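Local coordinates for protein MlnE (Bacillus amyloliquefaciens subsp. plantarum, PDB 5D2E) that probably reduces beta-keto groups of carrier-bound polyketide intermediates with NADPH, as the B-type ketoreductase part of a larger macrolactin synthase, at residues F159-K170 and F194-F205. Residues are numbered along the deposited sequence; the frame is centred on the assembly and turned at random.
Sequences FQAFMANKLCPK and FLKTVQAENPNF
Phe159 reaches across a wide gap to take Val198 CG1 over the centre of its ring face, a CH-pi contact 3.8 Å from the ring centroid. The helical segments 159-164 and 194-201 run nearly parallel (15°), with axes no closer than 12.9 Å, and this ring spans the space between them. Leu195 CD2 touches its edge at CE2, and Phe194 and Phe205 approach obliquely. Ile173 and Cys207, on parallel neighbouring strands 171-180 and 205-214, also touch Phe159, so the ring sits where both helices pack on the sheet of the structural subdomain of the ketoreductase, a Rossmann-like unit as in other polyketide synthase ketoreductases, beside the catalytic one that binds NADP.

Met163 passes beside the Phe205 ring. Its CG sits 3.6 Å from Phe205 CE2, and SD makes an oblique Met-aromatic contact.

Cys168 O meets the same ring at its edge through CE1. With CG anti to the backbone N (chi1 -179°), Asn202 lays ND2 over the centre of the Phe205 face, 3.3 Å above its plane, and turns OD1 to Asn204 N, which donates to it at 3.1 Å: an Asx turn with the donor well above the carbonyl plane. Beside the ring, water 1 links the segments, donating to Cys168 O at 3.0 Å and accepting from Asn202 ND2.

At the outer rim Lys170 CA makes a CA-H...O contact with Asn204 O. The chemistry implies a joint built mainly from apolar side chains of both helices and of Phe205 at the start of strand 205-214, with one water and the Asn202 amide, engaged at both ends, satisfying Cys168 O and Asn204 N.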
# COMPACT_ATOMS: atom_id res chain seq x y z
N PHE A 159 -0.22 2.31 18.81
CA PHE A 159 -0.31 0.88 19.07
C PHE A 159 0.87 0.39 19.90
O PHE A 159 0.70 -0.39 20.81
CB PHE A 159 -0.34 0.08 17.79
CG PHE A 159 -1.63 0.14 17.08
CD1 PHE A 159 -2.77 -0.36 17.68
CD2 PHE A 159 -1.71 0.60 15.78
CE1 PHE A 159 -3.99 -0.34 17.04
CE2 PHE A 159 -2.93 0.61 15.12
CZ PHE A 159 -4.06 0.15 15.74
N GLN A 160 2.06 0.90 19.65
CA GLN A 160 3.17 0.47 20.43
C GLN A 160 3.00 0.86 21.91
O GLN A 160 3.26 0.05 22.79
CB GLN A 160 4.45 0.99 19.85
CG GLN A 160 5.63 0.18 20.29
CD GLN A 160 6.94 0.64 19.64
OE1 GLN A 160 7.44 1.71 19.98
NE2 GLN A 160 7.53 -0.22 18.78
N ALA A 161 2.62 2.11 22.16
CA ALA A 161 2.39 2.59 23.52
C ALA A 161 1.27 1.82 24.16
O ALA A 161 1.39 1.45 25.35
CB ALA A 161 2.04 4.08 23.51
N PHE A 162 0.15 1.59 23.43
CA PHE A 162 -0.95 0.86 24.03
C PHE A 162 -0.53 -0.53 24.47
O PHE A 162 -0.97 -1.01 25.52
CB PHE A 162 -2.14 0.69 23.12
CG PHE A 162 -3.00 1.93 22.97
CD1 PHE A 162 -2.61 3.15 23.51
CD2 PHE A 162 -4.17 1.86 22.21
CE1 PHE A 162 -3.44 4.25 23.38
CE2 PHE A 162 -4.96 2.96 22.05
CZ PHE A 162 -4.58 4.15 22.65
N MET A 163 0.29 -1.20 23.64
CA MET A 163 0.67 -2.57 24.01
C MET A 163 1.66 -2.54 25.14
O MET A 163 1.56 -3.36 26.07
CB MET A 163 1.14 -3.36 22.80
CG MET A 163 -0.05 -3.64 21.88
SD MET A 163 0.36 -4.70 20.45
CE MET A 163 1.39 -3.52 19.63
N ALA A 164 2.60 -1.60 25.09
CA ALA A 164 3.62 -1.57 26.09
C ALA A 164 3.06 -1.26 27.46
O ALA A 164 3.56 -1.76 28.46
CB ALA A 164 4.71 -0.56 25.77
N ASN A 165 2.05 -0.40 27.53
CA ASN A 165 1.44 0.00 28.80
C ASN A 165 0.19 -0.80 29.13
O ASN A 165 -0.51 -0.50 30.09
CB ASN A 165 1.11 1.50 28.74
CG ASN A 165 2.35 2.34 28.59
OD1 ASN A 165 3.23 2.23 29.40
ND2 ASN A 165 2.50 3.03 27.51
N LYS A 166 -0.15 -1.79 28.31
CA LYS A 166 -1.30 -2.65 28.50
C LYS A 166 -2.61 -1.91 28.80
O LYS A 166 -3.38 -2.28 29.71
CB LYS A 166 -0.98 -3.67 29.60
CG LYS A 166 0.19 -4.59 29.21
CD LYS A 166 0.05 -5.92 29.91
CE LYS A 166 1.41 -6.57 30.10
NZ LYS A 166 1.22 -8.03 30.31
N LEU A 167 -2.87 -0.85 28.03
CA LEU A 167 -3.99 -0.01 28.31
C LEU A 167 -5.32 -0.70 27.96
O LEU A 167 -6.28 -0.55 28.68
CB LEU A 167 -3.79 1.30 27.59
CG LEU A 167 -4.99 2.21 27.72
CD1 LEU A 167 -4.92 2.75 29.14
CD2 LEU A 167 -4.97 3.35 26.71
N CYS A 168 -5.31 -1.52 26.88
CA CYS A 168 -6.48 -2.11 26.30
C CYS A 168 -6.31 -3.59 26.11
O CYS A 168 -5.82 -4.06 25.08
CB CYS A 168 -6.78 -1.47 24.93
SG CYS A 168 -6.93 0.34 24.93
N PRO A 169 -6.83 -4.37 27.04
CA PRO A 169 -6.87 -5.82 26.82
C PRO A 169 -7.60 -6.19 25.51
O PRO A 169 -7.20 -7.14 24.85
CB PRO A 169 -7.64 -6.34 28.05
CG PRO A 169 -7.39 -5.29 29.10
CD PRO A 169 -7.27 -3.96 28.38
N LYS A 170 -8.65 -5.44 25.17
CA LYS A 170 -9.33 -5.52 23.90
C LYS A 170 -9.62 -4.11 23.46
O LYS A 170 -9.93 -3.24 24.27
CB LYS A 170 -10.65 -6.23 24.04
CG LYS A 170 -10.58 -7.74 24.04
CD LYS A 170 -11.95 -8.35 23.74
CE LYS A 170 -11.80 -9.77 23.22
NZ LYS A 170 -11.14 -10.62 24.25
N PHE A 194 -1.67 -1.56 6.87
CA PHE A 194 -1.03 -1.53 8.20
C PHE A 194 -1.98 -2.11 9.26
O PHE A 194 -1.59 -2.96 10.05
CB PHE A 194 -0.64 -0.06 8.51
CG PHE A 194 0.00 0.15 9.81
CD1 PHE A 194 1.38 -0.02 9.94
CD2 PHE A 194 -0.74 0.57 10.90
CE1 PHE A 194 2.00 0.14 11.16
CE2 PHE A 194 -0.14 0.75 12.12
CZ PHE A 194 1.24 0.53 12.24
N LEU A 195 -3.22 -1.63 9.30
CA LEU A 195 -4.15 -2.07 10.34
C LEU A 195 -4.47 -3.55 10.27
O LEU A 195 -4.65 -4.23 11.31
CB LEU A 195 -5.48 -1.28 10.24
CG LEU A 195 -5.37 0.24 10.47
CD1 LEU A 195 -6.64 0.96 10.11
CD2 LEU A 195 -5.01 0.49 11.93
N LYS A 196 -4.60 -4.07 9.07
CA LYS A 196 -4.86 -5.51 8.91
C LYS A 196 -3.71 -6.27 9.52
O LYS A 196 -3.91 -7.31 10.11
CB LYS A 196 -4.90 -5.90 7.44
CG LYS A 196 -6.20 -5.59 6.75
CD LYS A 196 -6.04 -6.06 5.30
CE LYS A 196 -7.37 -6.33 4.69
NZ LYS A 196 -7.17 -6.11 3.24
N THR A 197 -2.50 -5.75 9.39
CA THR A 197 -1.37 -6.51 9.99
C THR A 197 -1.26 -6.32 11.51
O THR A 197 -0.97 -7.26 12.22
CB THR A 197 -0.06 -6.60 9.14
OG1 THR A 197 1.20 -6.80 9.92
CG2 THR A 197 -0.00 -5.68 8.02
N VAL A 198 -1.60 -5.12 12.02
CA VAL A 198 -1.73 -4.96 13.50
C VAL A 198 -2.69 -6.01 14.04
O VAL A 198 -2.43 -6.67 15.08
CB VAL A 198 -2.22 -3.54 13.86
CG1 VAL A 198 -2.69 -3.44 15.30
CG2 VAL A 198 -1.13 -2.54 13.52
N GLN A 199 -3.84 -6.15 13.38
CA GLN A 199 -4.82 -7.08 13.83
C GLN A 199 -4.27 -8.54 13.79
O GLN A 199 -4.60 -9.34 14.65
CB GLN A 199 -6.10 -6.97 13.04
CG GLN A 199 -7.26 -7.70 13.69
CD GLN A 199 -8.64 -7.40 13.14
OE1 GLN A 199 -9.51 -8.24 13.18
NE2 GLN A 199 -8.85 -6.26 12.64
N ALA A 200 -3.47 -8.88 12.78
CA ALA A 200 -2.90 -10.24 12.69
C ALA A 200 -1.89 -10.44 13.82
O ALA A 200 -1.79 -11.52 14.38
CB ALA A 200 -2.24 -10.46 11.36
N GLU A 201 -1.15 -9.39 14.19
CA GLU A 201 -0.22 -9.44 15.28
C GLU A 201 -0.87 -9.43 16.64
O GLU A 201 -0.33 -10.03 17.56
CB GLU A 201 0.76 -8.29 15.19
CG GLU A 201 1.66 -8.41 13.99
CD GLU A 201 2.64 -7.27 13.86
OE1 GLU A 201 2.80 -6.43 14.82
OE2 GLU A 201 3.26 -7.21 12.76
N ASN A 202 -1.96 -8.69 16.80
CA ASN A 202 -2.69 -8.67 18.07
C ASN A 202 -4.18 -8.81 17.83
O ASN A 202 -4.90 -7.80 17.65
CB ASN A 202 -2.34 -7.49 18.94
CG ASN A 202 -3.11 -7.53 20.27
OD1 ASN A 202 -3.83 -8.51 20.56
ND2 ASN A 202 -3.04 -6.45 21.04
N PRO A 203 -4.69 -10.07 17.84
CA PRO A 203 -6.08 -10.25 17.46
C PRO A 203 -7.09 -9.66 18.43
O PRO A 203 -8.24 -9.56 18.10
CB PRO A 203 -6.25 -11.77 17.39
CG PRO A 203 -4.89 -12.30 17.19
CD PRO A 203 -3.95 -11.34 17.90
N ASN A 204 -6.68 -9.29 19.62
CA ASN A 204 -7.56 -8.52 20.49
C ASN A 204 -7.81 -7.05 20.06
O ASN A 204 -8.61 -6.37 20.69
CB ASN A 204 -6.95 -8.51 21.85
CG ASN A 204 -7.04 -9.87 22.51
OD1 ASN A 204 -8.04 -10.59 22.38
ND2 ASN A 204 -6.03 -10.21 23.20
N PHE A 205 -7.05 -6.56 19.07
CA PHE A 205 -7.28 -5.25 18.46
C PHE A 205 -8.05 -5.42 17.16
O PHE A 205 -7.50 -5.82 16.12
CB PHE A 205 -5.97 -4.53 18.17
CG PHE A 205 -5.23 -4.02 19.37
CD1 PHE A 205 -5.75 -4.08 20.68
CD2 PHE A 205 -3.97 -3.48 19.19
CE1 PHE A 205 -5.01 -3.55 21.74
CE2 PHE A 205 -3.24 -2.98 20.24
CZ PHE A 205 -3.77 -3.00 21.53
O HOH W 1 -4.36 -6.24 23.66